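Local coordinates for Lmo0305 protein (Listeria monocytogenes, PDB 3PJ0) that is of unknown function but belongs to the beta-eliminating lyase family and has the fold of pyridoxal-phosphate-dependent aminotransferase-like proteins, at residues E30-Q33 with N34-D37; W83-K87 with E88-V92; G304-L307 with T308-D312. All coordinates share one frame; numbering follows the deposited sequence.

Interaction 1: residues E30-Q33 with N34-D37; sequences EALQ and NIDD
L32 and I35 stand at the two ends of a tight reversal of the chain and touch only loosely through their side chains, L32 CD2 lying 4.3 Å from I35 CG1. I35 leans more closely on backbone: its CG1 sits 3.8 Å from A31 O, a position set by a chi1 of -57° that swings this branch back beside its own backbone N while CG2 lies anti to the backbone N. The turn itself is closed by the amide of I35, whose N donates to L32 O at 3.2 Å. That donor stands well above the carbonyl plane, 66° out of it, although the N-H points at the oxygen fairly directly (160°).

N34 OD1 lies 3.7 Å from A31 O, with no direct bond between these two acceptors. The first torsion of N34 sets CG between the backbone N and the carbonyl carbon, leaving OD1 near A31 O, and water 2 spans the remaining gap, donating to N34 OD1 at 2.6 Å and to A31 O at 2.8 Å. The backbone N of N34 donates to water 1 at 2.9 Å. Water 3 bridges the backbone, donating to Q33 O and I35 O.

Beyond the turn, I35 rests on L247 of helix 243-256 and on V25 of the second subunit, whose L28 packs on L32. Backbone torsions and the closing bond define a type I beta turn from L32 to I35, which leads the chain out of helix 25-31 at the dimer interface of this aminotransferase-like fold.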
ATOM      1  N   GLU A  30      19.420  -6.494  -3.139  1.00 12.13           N
ATOM      2  CA  GLU A  30      20.197  -6.091  -4.337  1.00 12.19           C
ATOM      3  C   GLU A  30      19.910  -4.627  -4.698  1.00 11.93           C
ATOM      4  O   GLU A  30      20.836  -3.843  -4.994  1.00 10.94           O
ATOM      5  CB  GLU A  30      19.964  -7.005  -5.571  1.00 12.35           C
ATOM      6  CG  GLU A  30      20.719  -6.476  -6.843  1.00 13.17           C
ATOM      7  CD  GLU A  30      20.515  -7.313  -8.107  1.00 15.77           C
ATOM      8  OE1 GLU A  30      20.211  -8.525  -7.983  1.00 16.42           O
ATOM      9  OE2 GLU A  30      20.686  -6.762  -9.226  1.00 12.25           O
ATOM     10  N   ALA A  31      18.632  -4.244  -4.659  1.00 11.16           N
ATOM     11  CA  ALA A  31      18.253  -2.877  -4.988  1.00 10.95           C
ATOM     12  C   ALA A  31      18.846  -1.854  -4.021  1.00 11.32           C
ATOM     13  O   ALA A  31      19.061  -0.704  -4.411  1.00 11.71           O
ATOM     14  CB  ALA A  31      16.701  -2.722  -5.029  1.00  9.64           C
ATOM     15  N   LEU A  32      19.096  -2.256  -2.783  1.00 10.51           N
ATOM     16  CA  LEU A  32      19.617  -1.328  -1.762  1.00 11.26           C
ATOM     17  C   LEU A  32      21.139  -1.242  -1.719  1.00 11.57           C
ATOM     18  O   LEU A  32      21.686  -0.472  -0.940  1.00 11.76           O
ATOM     19  CB  LEU A  32      19.112  -1.702  -0.382  1.00 11.53           C
ATOM     20  CG  LEU A  32      17.604  -1.583  -0.172  1.00 12.68           C
ATOM     21  CD1 LEU A  32      17.270  -2.038   1.272  1.00 14.73           C
ATOM     22  CD2 LEU A  32      17.147  -0.167  -0.458  1.00 13.21           C
ATOM     23  N   GLN A  33      21.825  -2.008  -2.571  1.00 11.90           N
ATOM     24  CA  GLN A  33      23.292  -2.036  -2.517  1.00 12.83           C
ATOM     25  C   GLN A  33      23.912  -0.671  -2.687  1.00 12.20           C
ATOM     26  O   GLN A  33      24.864  -0.338  -1.974  1.00 11.38           O
ATOM     27  CB  GLN A  33      23.864  -3.018  -3.556  1.00 13.02           C
ATOM     28  CG  GLN A  33      23.589  -4.473  -3.152  1.00 14.75           C
ATOM     29  CD  GLN A  33      24.149  -5.488  -4.101  1.00 13.20           C
ATOM     30  OE1 GLN A  33      24.287  -5.237  -5.298  1.00 13.71           O
ATOM     31  NE2 GLN A  33      24.419  -6.706  -3.566  1.00 13.07           N
ATOM     32  N   ASN A  34      23.415   0.091  -3.660  1.00 12.39           N
ATOM     33  CA  ASN A  34      24.006   1.409  -3.954  1.00 12.86           C
ATOM     34  C   ASN A  34      23.369   2.593  -3.224  1.00 12.40           C
ATOM     35  O   ASN A  34      23.727   3.737  -3.487  1.00 13.24           O
ATOM     36  CB  ASN A  34      24.026   1.690  -5.469  1.00 12.69           C
ATOM     37  CG  ASN A  34      22.628   1.953  -6.047  1.00 15.37           C
ATOM     38  OD1 ASN A  34      21.631   1.755  -5.383  1.00 14.85           O
ATOM     39  ND2 ASN A  34      22.572   2.394  -7.315  1.00 16.01           N
ATOM     40  N   ILE A  35      22.461   2.313  -2.298  1.00 12.82           N
ATOM     41  CA  ILE A  35      21.710   3.344  -1.571  1.00 12.35           C
ATOM     42  C   ILE A  35      22.359   3.636  -0.212  1.00 13.07           C
ATOM     43  O   ILE A  35      22.708   2.732   0.531  1.00 13.87           O
ATOM     44  CB  ILE A  35      20.253   2.931  -1.354  1.00 11.66           C
ATOM     45  CG1 ILE A  35      19.558   2.619  -2.681  1.00 12.22           C
ATOM     46  CG2 ILE A  35      19.505   4.020  -0.541  1.00 11.61           C
ATOM     47  CD1 ILE A  35      19.355   3.838  -3.629  1.00 11.99           C
ATOM     48  N   ASP A  36      22.513   4.917   0.095  1.00 13.71           N
ATOM     49  CA  ASP A  36      23.109   5.371   1.351  1.00 15.10           C
ATOM     50  C   ASP A  36      22.115   5.162   2.503  1.00 14.95           C
ATOM     51  O   ASP A  36      20.945   5.535   2.390  1.00 14.61           O
ATOM     52  CB  ASP A  36      23.457   6.860   1.198  1.00 16.04           C
ATOM     53  CG  ASP A  36      24.270   7.422   2.348  1.00 18.35           C
ATOM     54  OD1 ASP A  36      24.292   6.897   3.481  1.00 19.79           O
ATOM     55  OD2 ASP A  36      24.909   8.473   2.095  1.00 25.05           O
ATOM     56  N   ASP A  37      22.551   4.509   3.581  1.00 14.93           N
ATOM     57  CA  ASP A  37      21.656   4.292   4.734  1.00 14.80           C
ATOM     58  C   ASP A  37      21.117   5.600   5.323  1.00 14.82           C
ATOM     59  O   ASP A  37      20.080   5.596   6.006  1.00 13.56           O
ATOM     60  CB  ASP A  37      22.362   3.486   5.837  1.00 15.22           C
ATOM     61  CG  ASP A  37      22.503   2.003   5.492  1.00 18.73           C
ATOM     62  OD1 ASP A  37      21.662   1.443   4.758  1.00 20.68           O
ATOM     63  OD2 ASP A  37      23.480   1.392   5.976  1.00 24.37           O
TER
HETATM   64  O   HOH W   1      21.709  -1.096  -5.689  1.00 14.54           O
HETATM   65  O   HOH W   2      19.244   1.414  -6.241  1.00 14.45           O
HETATM   66  O   HOH W   3      25.147   1.679  -0.175  1.00 19.33           O

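Interaction 2: residues W83-K87 with E88-V92; sequences WADRK and ENRRV
A84 lays its methyl group against the carbonyl of N89, CB to N89 O being 3.3 Å, so the chain after the helix passes back beside A84. The same two residues also share a backbone hydrogen bond: N89 N donates to A84 O at 3.0 Å with an N-H...O angle of 160°. Inside this bond lies a weak one, from E88 N to D85 O at 3.4 Å. Together with the positive phi of E88 (46°), the pair matches the hydrogen-bond pattern of a Schellman motif.

Past the reversal, the side chain of N89 turns away from the helix. Its CG is anti to the backbone N (chi1 -178°), which lets OD1 accept from R91 N at 2.9 Å in an Asx turn, while ND2 bonds to P137 O. R90, bent at chi2, instead runs past A84 CB and brings its guanidinium beside D85. No direct salt bridge results, because D85 OD1 is 4.3 Å from R90 NH2 and lies well out of the guanidinium plane. Two waters at the guanidinium edge bridge them instead. Water 4 donates to D85 OD1 at 2.7 Å and accepts from R90 NE at 2.8 Å, and water 5 connects the same oxygen with NH2.

D85 OD1 also has a salt bridge to R81, and R90 NH1 bonds to Q112 O. The carboxylate is thus shared between one direct and one water-mediated arginine, which probably eases the closeness of the positive charges of R81 and R90 beside the turn between helix 72-87 and strand 91-94.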
ATOM      1  N   TRP A  83     -12.299  11.081 -13.856  1.00  9.56           N
ATOM      2  CA  TRP A  83     -12.913  11.395 -15.156  1.00  9.26           C
ATOM      3  C   TRP A  83     -14.448  11.342 -15.078  1.00 10.31           C
ATOM      4  O   TRP A  83     -15.095  12.137 -15.708  1.00 11.03           O
ATOM      5  CB  TRP A  83     -12.369  10.521 -16.284  1.00  9.50           C
ATOM      6  CG  TRP A  83     -10.904  10.697 -16.557  1.00  8.64           C
ATOM      7  CD1 TRP A  83      -9.973   9.716 -16.611  1.00 10.46           C
ATOM      8  CD2 TRP A  83     -10.194  11.927 -16.736  1.00  8.60           C
ATOM      9  NE1 TRP A  83      -8.738  10.237 -16.837  1.00  9.11           N
ATOM     10  CE2 TRP A  83      -8.835  11.598 -16.909  1.00 10.63           C
ATOM     11  CE3 TRP A  83     -10.575  13.282 -16.777  1.00 12.05           C
ATOM     12  CZ2 TRP A  83      -7.851  12.563 -17.133  1.00 10.87           C
ATOM     13  CZ3 TRP A  83      -9.585  14.250 -16.979  1.00 11.68           C
ATOM     14  CH2 TRP A  83      -8.250  13.883 -17.164  1.00 12.49           C
ATOM     15  N   ALA A  84     -15.019  10.434 -14.275  1.00  9.82           N
ATOM     16  CA  ALA A  84     -16.479  10.376 -14.108  1.00 11.09           C
ATOM     17  C   ALA A  84     -17.006  11.685 -13.498  1.00 11.53           C
ATOM     18  O   ALA A  84     -18.051  12.229 -13.937  1.00 12.17           O
ATOM     19  CB  ALA A  84     -16.884   9.167 -13.250  1.00 11.04           C
ATOM     20  N   ASP A  85     -16.282  12.196 -12.499  1.00 10.67           N
ATOM     21  CA  ASP A  85     -16.633  13.470 -11.887  1.00 12.17           C
ATOM     22  C   ASP A  85     -16.530  14.649 -12.858  1.00 12.49           C
ATOM     23  O   ASP A  85     -17.392  15.504 -12.851  1.00 12.84           O
ATOM     24  CB  ASP A  85     -15.774  13.747 -10.666  1.00 11.95           C
ATOM     25  CG  ASP A  85     -16.175  12.911  -9.450  1.00 14.98           C
ATOM     26  OD1 ASP A  85     -17.253  12.261  -9.440  1.00 16.75           O
ATOM     27  OD2 ASP A  85     -15.391  12.941  -8.480  1.00 18.50           O
ATOM     28  N   ARG A  86     -15.475  14.704 -13.667  1.00 12.69           N
ATOM     29  CA  ARG A  86     -15.306  15.772 -14.671  1.00 13.74           C
ATOM     30  C   ARG A  86     -16.431  15.783 -15.718  1.00 14.92           C
ATOM     31  O   ARG A  86     -16.891  16.858 -16.146  1.00 14.87           O
ATOM     32  CB  ARG A  86     -13.978  15.616 -15.453  1.00 14.27           C
ATOM     33  CG  ARG A  86     -12.711  15.751 -14.672  1.00 15.58           C
ATOM     34  CD  ARG A  86     -12.494  17.137 -14.059  1.00 17.35           C
ATOM     35  NE  ARG A  86     -11.191  17.110 -13.389  1.00 17.37           N
ATOM     36  CZ  ARG A  86     -10.027  17.333 -13.995  1.00 16.69           C
ATOM     37  NH1 ARG A  86      -9.965  17.646 -15.290  1.00 16.87           N
ATOM     38  NH2 ARG A  86      -8.903  17.231 -13.296  1.00 18.49           N
ATOM     39  N   LYS A  87     -16.890  14.593 -16.103  1.00 15.57           N
ATOM     40  CA  LYS A  87     -17.920  14.418 -17.128  0.50 16.31           C
ATOM     41  C   LYS A  87     -19.322  14.211 -16.554  1.00 16.93           C
ATOM     42  O   LYS A  87     -20.271  14.094 -17.312  1.00 16.86           O
ATOM     43  CB  LYS A  87     -17.603  13.176 -17.969  0.50 16.56           C
ATOM     44  CG  LYS A  87     -16.236  13.129 -18.611  0.50 17.50           C
ATOM     45  CD  LYS A  87     -16.078  14.136 -19.718  0.50 19.18           C
ATOM     46  CE  LYS A  87     -14.683  14.074 -20.292  0.50 19.06           C
ATOM     47  NZ  LYS A  87     -14.493  15.132 -21.310  0.50 19.74           N
ATOM     48  N   GLU A  88     -19.440  14.167 -15.221  1.00 16.15           N
ATOM     49  CA  GLU A  88     -20.699  13.874 -14.519  0.50 16.45           C
ATOM     50  C   GLU A  88     -21.377  12.654 -15.173  1.00 16.54           C
ATOM     51  O   GLU A  88     -22.524  12.697 -15.603  1.00 16.61           O
ATOM     52  CB  GLU A  88     -21.633  15.096 -14.427  0.50 17.15           C
ATOM     53  CG  GLU A  88     -21.192  16.164 -13.397  0.50 17.03           C
ATOM     54  CD  GLU A  88     -22.242  17.270 -13.161  0.50 18.28           C
ATOM     55  OE1 GLU A  88     -23.368  17.168 -13.685  0.50 17.66           O
ATOM     56  OE2 GLU A  88     -21.936  18.239 -12.441  0.50 18.23           O
ATOM     57  N   ASN A  89     -20.635  11.551 -15.238  1.00 14.98           N
ATOM     58  CA  ASN A  89     -21.131  10.325 -15.859  1.00 14.65           C
ATOM     59  C   ASN A  89     -20.380   9.126 -15.280  1.00 13.62           C
ATOM     60  O   ASN A  89     -19.194   8.955 -15.532  1.00 12.13           O
ATOM     61  CB  ASN A  89     -20.974  10.445 -17.389  1.00 14.00           C
ATOM     62  CG  ASN A  89     -21.514   9.242 -18.148  1.00 15.22           C
ATOM     63  OD1 ASN A  89     -21.665   8.162 -17.599  1.00 15.48           O
ATOM     64  ND2 ASN A  89     -21.781   9.429 -19.433  1.00 16.70           N
ATOM     65  N   ARG A  90     -21.084   8.303 -14.513  1.00 13.50           N
ATOM     66  CA  ARG A  90     -20.483   7.131 -13.833  1.00 13.18           C
ATOM     67  C   ARG A  90     -20.392   5.877 -14.690  1.00 13.45           C
ATOM     68  O   ARG A  90     -20.101   4.783 -14.168  1.00 13.95           O
ATOM     69  CB  ARG A  90     -21.216   6.837 -12.500  1.00 13.95           C
ATOM     70  CG  ARG A  90     -21.029   7.908 -11.405  1.00 13.75           C
ATOM     71  CD  ARG A  90     -19.758   7.821 -10.563  1.00 16.33           C
ATOM     72  NE  ARG A  90     -19.807   8.833  -9.508  1.00 17.69           N
ATOM     73  CZ  ARG A  90     -19.963   8.649  -8.207  1.00 19.55           C
ATOM     74  NH1 ARG A  90     -19.937   7.444  -7.633  1.00 18.38           N
ATOM     75  NH2 ARG A  90     -20.059   9.735  -7.436  1.00 23.25           N
ATOM     76  N   ARG A  91     -20.664   5.980 -15.990  1.00 12.86           N
ATOM     77  CA  ARG A  91     -20.474   4.824 -16.870  1.00 12.48           C
ATOM     78  C   ARG A  91     -19.085   4.927 -17.505  1.00 11.69           C
ATOM     79  O   ARG A  91     -18.636   6.024 -17.853  1.00 11.06           O
ATOM     80  CB  ARG A  91     -21.551   4.735 -17.964  1.00 13.52           C
ATOM     81  CG  ARG A  91     -22.856   4.024 -17.539  1.00 15.81           C
ATOM     82  CD  ARG A  91     -23.580   4.737 -16.456  1.00 18.87           C
ATOM     83  NE  ARG A  91     -23.910   6.108 -16.851  1.00 22.60           N
ATOM     84  CZ  ARG A  91     -24.413   7.038 -16.041  1.00 27.20           C
ATOM     85  NH1 ARG A  91     -24.675   6.760 -14.764  1.00 28.57           N
ATOM     86  NH2 ARG A  91     -24.654   8.260 -16.520  1.00 29.03           N
ATOM     87  N   VAL A  92     -18.407   3.795 -17.621  1.00 11.23           N
ATOM     88  CA  VAL A  92     -17.116   3.701 -18.349  1.00 11.42           C
ATOM     89  C   VAL A  92     -17.199   2.515 -19.299  1.00 11.84           C
ATOM     90  O   VAL A  92     -18.152   1.730 -19.209  1.00 13.08           O
ATOM     91  CB  VAL A  92     -15.900   3.550 -17.427  1.00 11.41           C
ATOM     92  CG1 VAL A  92     -15.824   4.722 -16.469  1.00 10.71           C
ATOM     93  CG2 VAL A  92     -15.933   2.229 -16.642  1.00 12.61           C
TER
HETATM   94  O   HOH W   4     -19.248  11.196 -10.972  1.00 24.63           O
HETATM   95  O   HOH W   5     -19.716  12.675  -8.005  1.00 32.10           O

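Interaction 3: residues G304-L307 with T308-D312; sequences GAIL and TKIQD
T308 reaches back one helical turn to G304 O with both of its donors. The hydroxyl OG1 donates at 2.8 Å and the amide N of T308 at 2.9 Å, and the two come from opposite faces of the carbonyl plane, OG1 lying 36° out of it. The chi1 of -62° places OG1 beside the backbone N, within reach of that oxygen.

The apolar part is a pair: I306 and I310 run side by side, pointing the same way, with I306 CG2 3.8 Å from I310 CD1. In the backbone, I310 N donates to I306 O at 3.0 Å, and Q311 N to L307 O at 2.9 Å, both ordinary helical bonds. Q311 CG also comes within 3.1 Å of L307 O.

Further out, helix 300-314 is flanked by helix 2-11, with L6 against L307 and T308, and by helix 345-358, with C354 and L355 against I310. The Q311 amide is fixed through OE1 by I318 N and S319 N and through NE2 by S9, while K309 forms a salt bridge to E358. The T308 hydroxyl thus spends its proton within its own helix, whereas the polar ends of K309 and Q311 tie that helix to its neighbours.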
ATOM      1  N   GLY A 304      -0.225 -32.011 -18.701  1.00 17.79           N
ATOM      2  CA  GLY A 304       0.499 -31.891 -17.444  1.00 18.29           C
ATOM      3  C   GLY A 304       1.501 -33.022 -17.249  1.00 18.99           C
ATOM      4  O   GLY A 304       2.626 -32.788 -16.780  1.00 19.36           O
ATOM      5  N   ALA A 305       1.086 -34.245 -17.584  1.00 19.51           N
ATOM      6  CA  ALA A 305       1.940 -35.431 -17.489  1.00 20.53           C
ATOM      7  C   ALA A 305       3.155 -35.290 -18.385  1.00 20.56           C
ATOM      8  O   ALA A 305       4.288 -35.620 -17.991  1.00 20.14           O
ATOM      9  CB  ALA A 305       1.147 -36.726 -17.857  1.00 20.92           C
ATOM     10  N   ILE A 306       2.920 -34.792 -19.590  1.00 20.88           N
ATOM     11  CA  ILE A 306       4.006 -34.563 -20.550  1.00 21.03           C
ATOM     12  C   ILE A 306       4.961 -33.474 -20.031  1.00 19.74           C
ATOM     13  O   ILE A 306       6.168 -33.668 -19.986  1.00 19.20           O
ATOM     14  CB  ILE A 306       3.438 -34.177 -21.937  1.00 21.07           C
ATOM     15  CG1 ILE A 306       2.726 -35.402 -22.550  1.00 23.67           C
ATOM     16  CG2 ILE A 306       4.549 -33.672 -22.848  1.00 21.52           C
ATOM     17  CD1 ILE A 306       1.930 -35.109 -23.848  1.00 25.63           C
ATOM     18  N   LEU A 307       4.419 -32.354 -19.599  1.00 19.45           N
ATOM     19  CA  LEU A 307       5.256 -31.260 -19.122  1.00 18.83           C
ATOM     20  C   LEU A 307       6.058 -31.677 -17.880  1.00 19.84           C
ATOM     21  O   LEU A 307       7.217 -31.326 -17.744  1.00 19.37           O
ATOM     22  CB  LEU A 307       4.427 -30.005 -18.851  1.00 18.19           C
ATOM     23  CG  LEU A 307       3.718 -29.317 -20.029  1.00 18.00           C
ATOM     24  CD1 LEU A 307       3.112 -27.989 -19.561  1.00 15.13           C
ATOM     25  CD2 LEU A 307       4.652 -29.084 -21.252  1.00 16.86           C
ATOM     26  N   THR A 308       5.449 -32.454 -16.985  1.00 20.76           N
ATOM     27  CA  THR A 308       6.161 -32.956 -15.802  1.00 21.10           C
ATOM     28  C   THR A 308       7.361 -33.801 -16.191  1.00 21.82           C
ATOM     29  O   THR A 308       8.461 -33.614 -15.663  1.00 21.24           O
ATOM     30  CB  THR A 308       5.210 -33.803 -14.919  1.00 22.03           C
ATOM     31  OG1 THR A 308       4.151 -32.962 -14.464  1.00 22.47           O
ATOM     32  CG2 THR A 308       5.924 -34.413 -13.706  1.00 22.33           C
ATOM     33  N   LYS A 309       7.163 -34.724 -17.130  1.00 23.16           N
ATOM     34  CA  LYS A 309       8.242 -35.599 -17.546  1.00 24.03           C
ATOM     35  C   LYS A 309       9.362 -34.772 -18.156  1.00 23.59           C
ATOM     36  O   LYS A 309      10.534 -35.005 -17.851  1.00 23.36           O
ATOM     37  CB  LYS A 309       7.742 -36.636 -18.561  0.56 25.06           C
ATOM     38  CG  LYS A 309       8.846 -37.471 -19.200  0.56 26.27           C
ATOM     39  CD  LYS A 309       8.299 -38.549 -20.128  0.56 28.49           C
ATOM     40  CE  LYS A 309       9.428 -39.320 -20.805  0.56 28.94           C
ATOM     41  NZ  LYS A 309       8.906 -40.299 -21.792  0.56 30.47           N
ATOM     42  N   ILE A 310       8.999 -33.784 -18.978  1.00 22.67           N
ATOM     43  CA  ILE A 310       9.996 -32.976 -19.675  1.00 22.15           C
ATOM     44  C   ILE A 310      10.774 -32.088 -18.713  1.00 21.47           C
ATOM     45  O   ILE A 310      11.985 -31.967 -18.847  1.00 22.04           O
ATOM     46  CB  ILE A 310       9.368 -32.119 -20.783  1.00 21.74           C
ATOM     47  CG1 ILE A 310       8.824 -33.008 -21.902  1.00 23.58           C
ATOM     48  CG2 ILE A 310      10.411 -31.176 -21.372  1.00 21.37           C
ATOM     49  CD1 ILE A 310       8.085 -32.197 -22.994  1.00 21.87           C
ATOM     50  N   GLN A 311      10.073 -31.446 -17.785  1.00 20.44           N
ATOM     51  CA  GLN A 311      10.713 -30.594 -16.778  1.00 20.15           C
ATOM     52  C   GLN A 311      11.700 -31.394 -15.914  1.00 21.06           C
ATOM     53  O   GLN A 311      12.817 -30.951 -15.632  1.00 20.05           O
ATOM     54  CB  GLN A 311       9.651 -29.910 -15.917  1.00 19.44           C
ATOM     55  CG  GLN A 311       8.832 -28.845 -16.711  1.00 19.29           C
ATOM     56  CD  GLN A 311       7.663 -28.232 -15.941  1.00 19.59           C
ATOM     57  OE1 GLN A 311       7.181 -27.163 -16.305  1.00 19.79           O
ATOM     58  NE2 GLN A 311       7.199 -28.907 -14.885  1.00 17.47           N
ATOM     59  N   ASP A 312      11.287 -32.584 -15.512  1.00 21.72           N
ATOM     60  CA  ASP A 312      12.139 -33.445 -14.681  1.00 23.04           C
ATOM     61  C   ASP A 312      13.415 -33.904 -15.404  1.00 24.08           C
ATOM     62  O   ASP A 312      14.481 -33.988 -14.791  1.00 24.37           O
ATOM     63  CB  ASP A 312      11.357 -34.681 -14.205  1.00 23.20           C
ATOM     64  CG  ASP A 312      10.221 -34.351 -13.248  1.00 23.59           C
ATOM     65  OD1 ASP A 312      10.017 -33.194 -12.846  1.00 22.72           O
ATOM     66  OD2 ASP A 312       9.504 -35.292 -12.882  1.00 26.31           O
TER

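The three contacts do not touch; the closest pair, interactions 1 and 3, keep their nearest atoms about 24 Å apart, and none of the three shares a helix or strand with another. Interactions 1 and 2 are both surface contacts where a helix gives way to another course. In the first, at the dimer interface, waters join backbone and an asparagine amide; in the second, which leads into strand 91-94 of the seven-stranded sheet, they join a carboxylate and a guanidinium. Interaction 3, partly buried, stays inside one helix, and its bonds run directly from donor to acceptor. It lies on the opposite side of the chain's centre from interaction 2, their centres about 50 Å apart.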